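Local coordinates for xylulose kinase (Bifidobacterium adolescentis ATCC 15703, PDB 3I8B), which probably phosphorylates D-xylulose to D-xylulose 5-phosphate at the expense of ATP, as a member of the FGGY carbohydrate kinase family, at residues W130-L144 and T202-L216. Sequence-based numbering, arbitrary orientation.
Sequences WVKAVGSSPVASYTL and TIYYDAASNEYRRDL
Ile203 plugs into a ring of side chains from 130-144. Its CD1 sits over one face of the Trp130 indole and lies 3.7 Å from Pro138 CG. Its CG2 meets Tyr142 at 3.3 Å from CD2, the two side chains crossing at about a right angle. Val134 CG2 touches Ile203 CB, and Leu144 CB closes on CG1. With chi1 74° and chi2 extended at 167°, CG1 sits between the backbone N and carbonyl carbon of Ile203, and CD1 reaches toward Pro138 and the indole.

The same apolar cluster continues to Leu216 and Tyr204. Leu216 CD1 reaches Trp130 CZ3 at 3.8 Å. Leu144 CD1 lies at the edge of the Tyr204 ring, near its plane, while Thr143 CG2 packs near the phenol OH.

One direct hydrogen bond joins the segments. Leu144 N donates to Thr202 O at 3.0 Å, in the carbonyl plane. Thr143 OG1 bonds instead to His75 O.

One water donates to both Lys132 O and Asp206 OD1. A second donates to Ala133 O and accepts from Arg213 NH1. Arg213 is held by a side-on salt bridge, its NE to Asp215 OD1 at 2.9 Å and NH2 to OD2 at 2.7 Å. A third water joins Val134 O to Tyr205 O and Ala207 N.

The contact packs the end of helix 122-134 and the start of helix 143-153 on the 202-204 ST turn and the start of helix 214-225. The G1-bulged hairpin 205-212 lies beside Val134. In the FGGY N-terminal domain, Tyr142 neighbours His75, a predicted substrate-binding residue, so this core adjoins the probable sugar site.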
loop_
_atom_site.group_PDB
_atom_site.type_symbol
_atom_site.label_atom_id
_atom_site.label_comp_id
_atom_site.label_asym_id
_atom_site.label_seq_id
_atom_site.Cartn_x
_atom_site.Cartn_y
_atom_site.Cartn_z
ATOM N N TRP A 130 -7.286 -6.412 16.923
ATOM C CA TRP A 130 -6.572 -6.620 15.661
ATOM C C TRP A 130 -5.437 -5.616 15.505
ATOM O O TRP A 130 -4.303 -5.982 15.166
ATOM C CB TRP A 130 -7.525 -6.546 14.454
ATOM C CG TRP A 130 -8.231 -7.834 14.202
ATOM C CD1 TRP A 130 -9.548 -8.131 14.483
ATOM C CD2 TRP A 130 -7.662 -9.021 13.637
ATOM N NE1 TRP A 130 -9.820 -9.432 14.118
ATOM C CE2 TRP A 130 -8.680 -9.999 13.603
ATOM C CE3 TRP A 130 -6.392 -9.349 13.146
ATOM C CZ2 TRP A 130 -8.465 -11.283 13.102
ATOM C CZ3 TRP A 130 -6.176 -10.632 12.654
ATOM C CH2 TRP A 130 -7.208 -11.582 12.637
ATOM N N VAL A 131 -5.740 -4.348 15.744
ATOM C CA VAL A 131 -4.728 -3.303 15.656
ATOM C C VAL A 131 -3.522 -3.602 16.574
ATOM O O VAL A 131 -2.363 -3.546 16.134
ATOM C CB VAL A 131 -5.353 -1.915 15.929
ATOM C CG1 VAL A 131 -4.281 -0.818 16.075
ATOM C CG2 VAL A 131 -6.315 -1.570 14.808
ATOM N N LYS A 132 -3.799 -3.950 17.834
ATOM C CA LYS A 132 -2.742 -4.303 18.782
ATOM C C LYS A 132 -1.988 -5.589 18.397
ATOM O O LYS A 132 -0.783 -5.686 18.611
ATOM C CB LYS A 132 -3.281 -4.385 20.222
ATOM C CG LYS A 132 -3.747 -3.039 20.789
ATOM C CD LYS A 132 -4.293 -3.157 22.228
ATOM C CE LYS A 132 -5.372 -4.244 22.315
ATOM N NZ LYS A 132 -6.437 -4.095 23.399
ATOM N N ALA A 133 -2.694 -6.558 17.817
ATOM C CA ALA A 133 -2.089 -7.834 17.428
ATOM C C ALA A 133 -1.116 -7.719 16.241
ATOM O O ALA A 133 -0.003 -8.254 16.287
ATOM C CB ALA A 133 -3.188 -8.871 17.116
ATOM N N VAL A 134 -1.536 -7.029 15.180
ATOM C CA VAL A 134 -0.758 -7.004 13.935
ATOM C C VAL A 134 -0.692 -5.636 13.249
ATOM O O VAL A 134 -0.133 -5.520 12.155
ATOM C CB VAL A 134 -1.301 -8.013 12.891
ATOM C CG1 VAL A 134 -1.182 -9.441 13.389
ATOM C CG2 VAL A 134 -2.731 -7.669 12.514
ATOM N N GLY A 135 -1.283 -4.613 13.864
ATOM C CA GLY A 135 -1.209 -3.257 13.336
ATOM C C GLY A 135 -2.428 -2.715 12.597
ATOM O O GLY A 135 -2.576 -1.487 12.471
ATOM N N SER A 136 -3.290 -3.598 12.082
ATOM C CA SER A 136 -4.422 -3.147 11.275
ATOM C C SER A 136 -5.708 -3.921 11.550
ATOM O O SER A 136 -5.692 -5.120 11.863
ATOM C CB SER A 136 -4.115 -3.243 9.769
ATOM O OG SER A 136 -2.850 -2.691 9.438
ATOM N N SER A 137 -6.829 -3.224 11.409
ATOM C CA SER A 137 -8.137 -3.849 11.525
ATOM C C SER A 137 -8.599 -4.411 10.169
ATOM O O SER A 137 -8.574 -3.696 9.156
ATOM C CB SER A 137 -9.142 -2.838 12.074
ATOM O OG SER A 137 -10.425 -3.423 12.170
ATOM N N PRO A 138 -9.036 -5.692 10.147
ATOM C CA PRO A 138 -9.376 -6.398 8.903
ATOM C C PRO A 138 -10.263 -5.616 7.933
ATOM O O PRO A 138 -11.252 -4.991 8.328
ATOM C CB PRO A 138 -10.108 -7.655 9.399
ATOM C CG PRO A 138 -9.535 -7.912 10.718
ATOM C CD PRO A 138 -9.234 -6.552 11.325
ATOM N N VAL A 139 -9.869 -5.635 6.663
ATOM C CA VAL A 139 -10.721 -5.203 5.559
ATOM C C VAL A 139 -10.544 -6.267 4.489
ATOM O O VAL A 139 -9.636 -7.094 4.580
ATOM C CB VAL A 139 -10.352 -3.790 5.006
ATOM C CG1 VAL A 139 -10.708 -2.698 6.012
ATOM C CG2 VAL A 139 -8.874 -3.708 4.634
ATOM N N ALA A 140 -11.407 -6.258 3.492
ATOM C CA ALA A 140 -11.366 -7.248 2.420
ATOM C C ALA A 140 -10.010 -7.330 1.718
ATOM O O ALA A 140 -9.671 -8.365 1.142
ATOM C CB ALA A 140 -12.464 -6.957 1.397
ATOM N N SER A 141 -9.242 -6.245 1.749
ATOM C CA SER A 141 -7.952 -6.231 1.056
ATOM C C SER A 141 -6.998 -7.289 1.573
ATOM O O SER A 141 -6.265 -7.905 0.799
ATOM C CB SER A 141 -7.268 -4.866 1.186
ATOM O OG SER A 141 -7.912 -3.903 0.379
ATOM N N TYR A 142 -7.002 -7.479 2.890
ATOM C CA TYR A 142 -5.939 -8.207 3.565
ATOM C C TYR A 142 -5.889 -9.714 3.323
ATOM O O TYR A 142 -6.916 -10.381 3.192
ATOM C CB TYR A 142 -5.937 -7.890 5.059
ATOM C CG TYR A 142 -5.834 -6.414 5.355
ATOM C CD1 TYR A 142 -5.337 -5.524 4.401
ATOM C CD2 TYR A 142 -6.221 -5.904 6.589
ATOM C CE1 TYR A 142 -5.242 -4.166 4.670
ATOM C CE2 TYR A 142 -6.123 -4.563 6.868
ATOM C CZ TYR A 142 -5.630 -3.695 5.910
ATOM O OH TYR A 142 -5.536 -2.352 6.205
ATOM N N THR A 143 -4.658 -10.229 3.257
ATOM C CA THR A 143 -4.392 -11.593 2.843
ATOM C C THR A 143 -5.160 -12.622 3.678
ATOM O O THR A 143 -5.740 -13.556 3.134
ATOM C CB THR A 143 -2.872 -11.920 2.921
ATOM O OG1 THR A 143 -2.111 -10.802 2.436
ATOM C CG2 THR A 143 -2.549 -13.169 2.096
ATOM N N LEU A 144 -5.125 -12.470 4.997
ATOM C CA LEU A 144 -5.816 -13.414 5.873
ATOM C C LEU A 144 -7.290 -13.557 5.485
ATOM O O LEU A 144 -7.852 -14.645 5.566
ATOM C CB LEU A 144 -5.711 -12.993 7.341
ATOM C CG LEU A 144 -6.286 -13.992 8.355
ATOM C CD1 LEU A 144 -5.561 -15.346 8.267
ATOM C CD2 LEU A 144 -6.189 -13.431 9.771
ATOM N N THR A 202 -0.477 -8.663 5.619
ATOM C CA THR A 202 -1.198 -9.941 5.648
ATOM C C THR A 202 -2.265 -10.036 6.757
ATOM O O THR A 202 -3.231 -10.798 6.634
ATOM C CB THR A 202 -0.224 -11.123 5.836
ATOM O OG1 THR A 202 0.474 -10.978 7.082
ATOM C CG2 THR A 202 0.785 -11.173 4.690
ATOM N N ILE A 203 -2.076 -9.232 7.806
ATOM C CA ILE A 203 -2.706 -9.389 9.136
ATOM C C ILE A 203 -2.566 -10.779 9.788
ATOM O O ILE A 203 -3.392 -11.176 10.624
ATOM C CB ILE A 203 -4.155 -8.805 9.242
ATOM C CG1 ILE A 203 -5.182 -9.681 8.522
ATOM C CG2 ILE A 203 -4.174 -7.357 8.778
ATOM C CD1 ILE A 203 -6.641 -9.319 8.878
ATOM N N TYR A 204 -1.513 -11.504 9.396
ATOM C CA TYR A 204 -0.997 -12.635 10.176
ATOM C C TYR A 204 0.497 -12.497 10.455
ATOM O O TYR A 204 1.193 -13.483 10.732
ATOM C CB TYR A 204 -1.313 -14.004 9.561
ATOM C CG TYR A 204 -1.010 -14.188 8.090
ATOM C CD1 TYR A 204 0.299 -14.326 7.642
ATOM C CD2 TYR A 204 -2.042 -14.292 7.154
ATOM C CE1 TYR A 204 0.590 -14.521 6.300
ATOM C CE2 TYR A 204 -1.763 -14.497 5.796
ATOM C CZ TYR A 204 -0.432 -14.611 5.382
ATOM O OH TYR A 204 -0.124 -14.806 4.047
ATOM N N TYR A 205 0.973 -11.260 10.396
ATOM C CA TYR A 205 2.365 -10.955 10.747
ATOM C C TYR A 205 2.442 -9.704 11.609
ATOM O O TYR A 205 1.764 -8.711 11.344
ATOM C CB TYR A 205 3.212 -10.778 9.487
ATOM C CG TYR A 205 4.629 -10.305 9.746
ATOM C CD1 TYR A 205 5.617 -11.191 10.158
ATOM C CD2 TYR A 205 4.975 -8.969 9.586
ATOM C CE1 TYR A 205 6.931 -10.751 10.405
ATOM C CE2 TYR A 205 6.269 -8.524 9.823
ATOM C CZ TYR A 205 7.244 -9.411 10.230
ATOM O OH TYR A 205 8.538 -8.950 10.457
ATOM N N ASP A 206 3.263 -9.754 12.647
ATOM C CA ASP A 206 3.469 -8.581 13.487
ATOM C C ASP A 206 4.897 -8.041 13.385
ATOM O O ASP A 206 5.844 -8.654 13.892
ATOM C CB ASP A 206 3.127 -8.879 14.946
ATOM C CG ASP A 206 3.288 -7.653 15.835
ATOM O OD1 ASP A 206 2.605 -6.631 15.586
ATOM O OD2 ASP A 206 4.107 -7.706 16.767
ATOM N N ALA A 207 5.026 -6.883 12.742
ATOM C CA ALA A 207 6.324 -6.256 12.456
ATOM C C ALA A 207 7.087 -5.871 13.715
ATOM O O ALA A 207 8.299 -6.070 13.795
ATOM C CB ALA A 207 6.151 -5.036 11.543
ATOM N N ALA A 208 6.383 -5.320 14.697
ATOM C CA ALA A 208 7.020 -4.937 15.948
ATOM C C ALA A 208 7.793 -6.102 16.563
ATOM O O ALA A 208 8.911 -5.922 17.042
ATOM C CB ALA A 208 5.985 -4.391 16.937
ATOM N N SER A 209 7.210 -7.296 16.543
ATOM C CA SER A 209 7.872 -8.447 17.149
ATOM C C SER A 209 8.544 -9.366 16.129
ATOM O O SER A 209 9.189 -10.342 16.499
ATOM C CB SER A 209 6.901 -9.241 18.031
ATOM O OG SER A 209 5.778 -9.678 17.290
ATOM N N ASN A 210 8.402 -9.047 14.850
ATOM C CA ASN A 210 8.851 -9.945 13.786
ATOM C C ASN A 210 8.318 -11.373 13.959
ATOM O O ASN A 210 9.069 -12.346 13.878
ATOM C CB ASN A 210 10.381 -9.943 13.664
ATOM C CG ASN A 210 10.864 -10.622 12.395
ATOM O OD1 ASN A 210 10.224 -10.536 11.348
ATOM N ND2 ASN A 210 12.001 -11.307 12.483
ATOM N N GLU A 211 7.014 -11.485 14.196
ATOM C CA GLU A 211 6.379 -12.784 14.385
ATOM C C GLU A 211 5.200 -12.986 13.458
ATOM O O GLU A 211 4.275 -12.150 13.407
ATOM C CB GLU A 211 5.858 -12.926 15.825
ATOM C CG GLU A 211 6.853 -12.575 16.916
ATOM C CD GLU A 211 7.748 -13.742 17.290
ATOM O OE1 GLU A 211 8.074 -13.876 18.493
ATOM O OE2 GLU A 211 8.121 -14.526 16.388
ATOM N N TYR A 212 5.202 -14.117 12.764
ATOM C CA TYR A 212 3.968 -14.609 12.154
ATOM C C TYR A 212 3.031 -15.135 13.236
ATOM O O TYR A 212 3.466 -15.827 14.164
ATOM C CB TYR A 212 4.263 -15.732 11.164
ATOM C CG TYR A 212 4.788 -15.258 9.825
ATOM C CD1 TYR A 212 4.054 -14.392 9.040
ATOM C CD2 TYR A 212 6.009 -15.706 9.340
ATOM C CE1 TYR A 212 4.531 -13.963 7.807
ATOM C CE2 TYR A 212 6.491 -15.283 8.106
ATOM C CZ TYR A 212 5.749 -14.414 7.350
ATOM O OH TYR A 212 6.226 -14.005 6.114
ATOM N N ARG A 213 1.752 -14.787 13.116
ATOM C CA ARG A 213 0.714 -15.232 14.033
ATOM C C ARG A 213 -0.024 -16.413 13.397
ATOM O O ARG A 213 -1.081 -16.255 12.789
ATOM C CB ARG A 213 -0.247 -14.075 14.320
ATOM C CG ARG A 213 0.363 -12.981 15.181
ATOM C CD ARG A 213 0.533 -13.457 16.634
ATOM N NE ARG A 213 -0.740 -13.923 17.200
ATOM C CZ ARG A 213 -1.583 -13.159 17.895
ATOM N NH1 ARG A 213 -1.295 -11.887 18.150
ATOM N NH2 ARG A 213 -2.707 -13.673 18.357
ATOM N N ARG A 214 0.557 -17.596 13.530
ATOM C CA ARG A 214 0.002 -18.787 12.912
ATOM C C ARG A 214 -1.330 -19.183 13.538
ATOM O O ARG A 214 -2.110 -19.903 12.929
ATOM C CB ARG A 214 1.015 -19.936 12.964
ATOM C CG ARG A 214 2.197 -19.732 12.003
ATOM C CD ARG A 214 3.320 -20.741 12.245
ATOM N NE ARG A 214 4.465 -20.474 11.373
ATOM C CZ ARG A 214 4.584 -20.948 10.134
ATOM N NH1 ARG A 214 3.630 -21.721 9.609
ATOM N NH2 ARG A 214 5.645 -20.632 9.407
ATOM N N ASP A 215 -1.583 -18.706 14.755
ATOM C CA ASP A 215 -2.879 -18.917 15.404
ATOM C C ASP A 215 -4.028 -18.187 14.690
ATOM O O ASP A 215 -5.171 -18.648 14.706
ATOM C CB ASP A 215 -2.831 -18.502 16.885
ATOM C CG ASP A 215 -2.408 -17.050 17.079
ATOM O OD1 ASP A 215 -1.401 -16.618 16.469
ATOM O OD2 ASP A 215 -3.074 -16.339 17.863
ATOM N N LEU A 216 -3.731 -17.040 14.090
ATOM C CA LEU A 216 -4.750 -16.287 13.370
ATOM C C LEU A 216 -5.045 -16.980 12.042
ATOM O O LEU A 216 -6.156 -16.884 11.515
ATOM C CB LEU A 216 -4.329 -14.827 13.168
ATOM C CG LEU A 216 -4.076 -14.103 14.492
ATOM C CD1 LEU A 216 -3.496 -12.708 14.264
ATOM C CD2 LEU A 216 -5.355 -14.024 15.304
HETATM O O HOH W 1 1.866 -5.240 17.788
HETATM O O HOH W 2 0.914 -10.164 17.844
HETATM O O HOH W 3 2.633 -5.599 11.274
#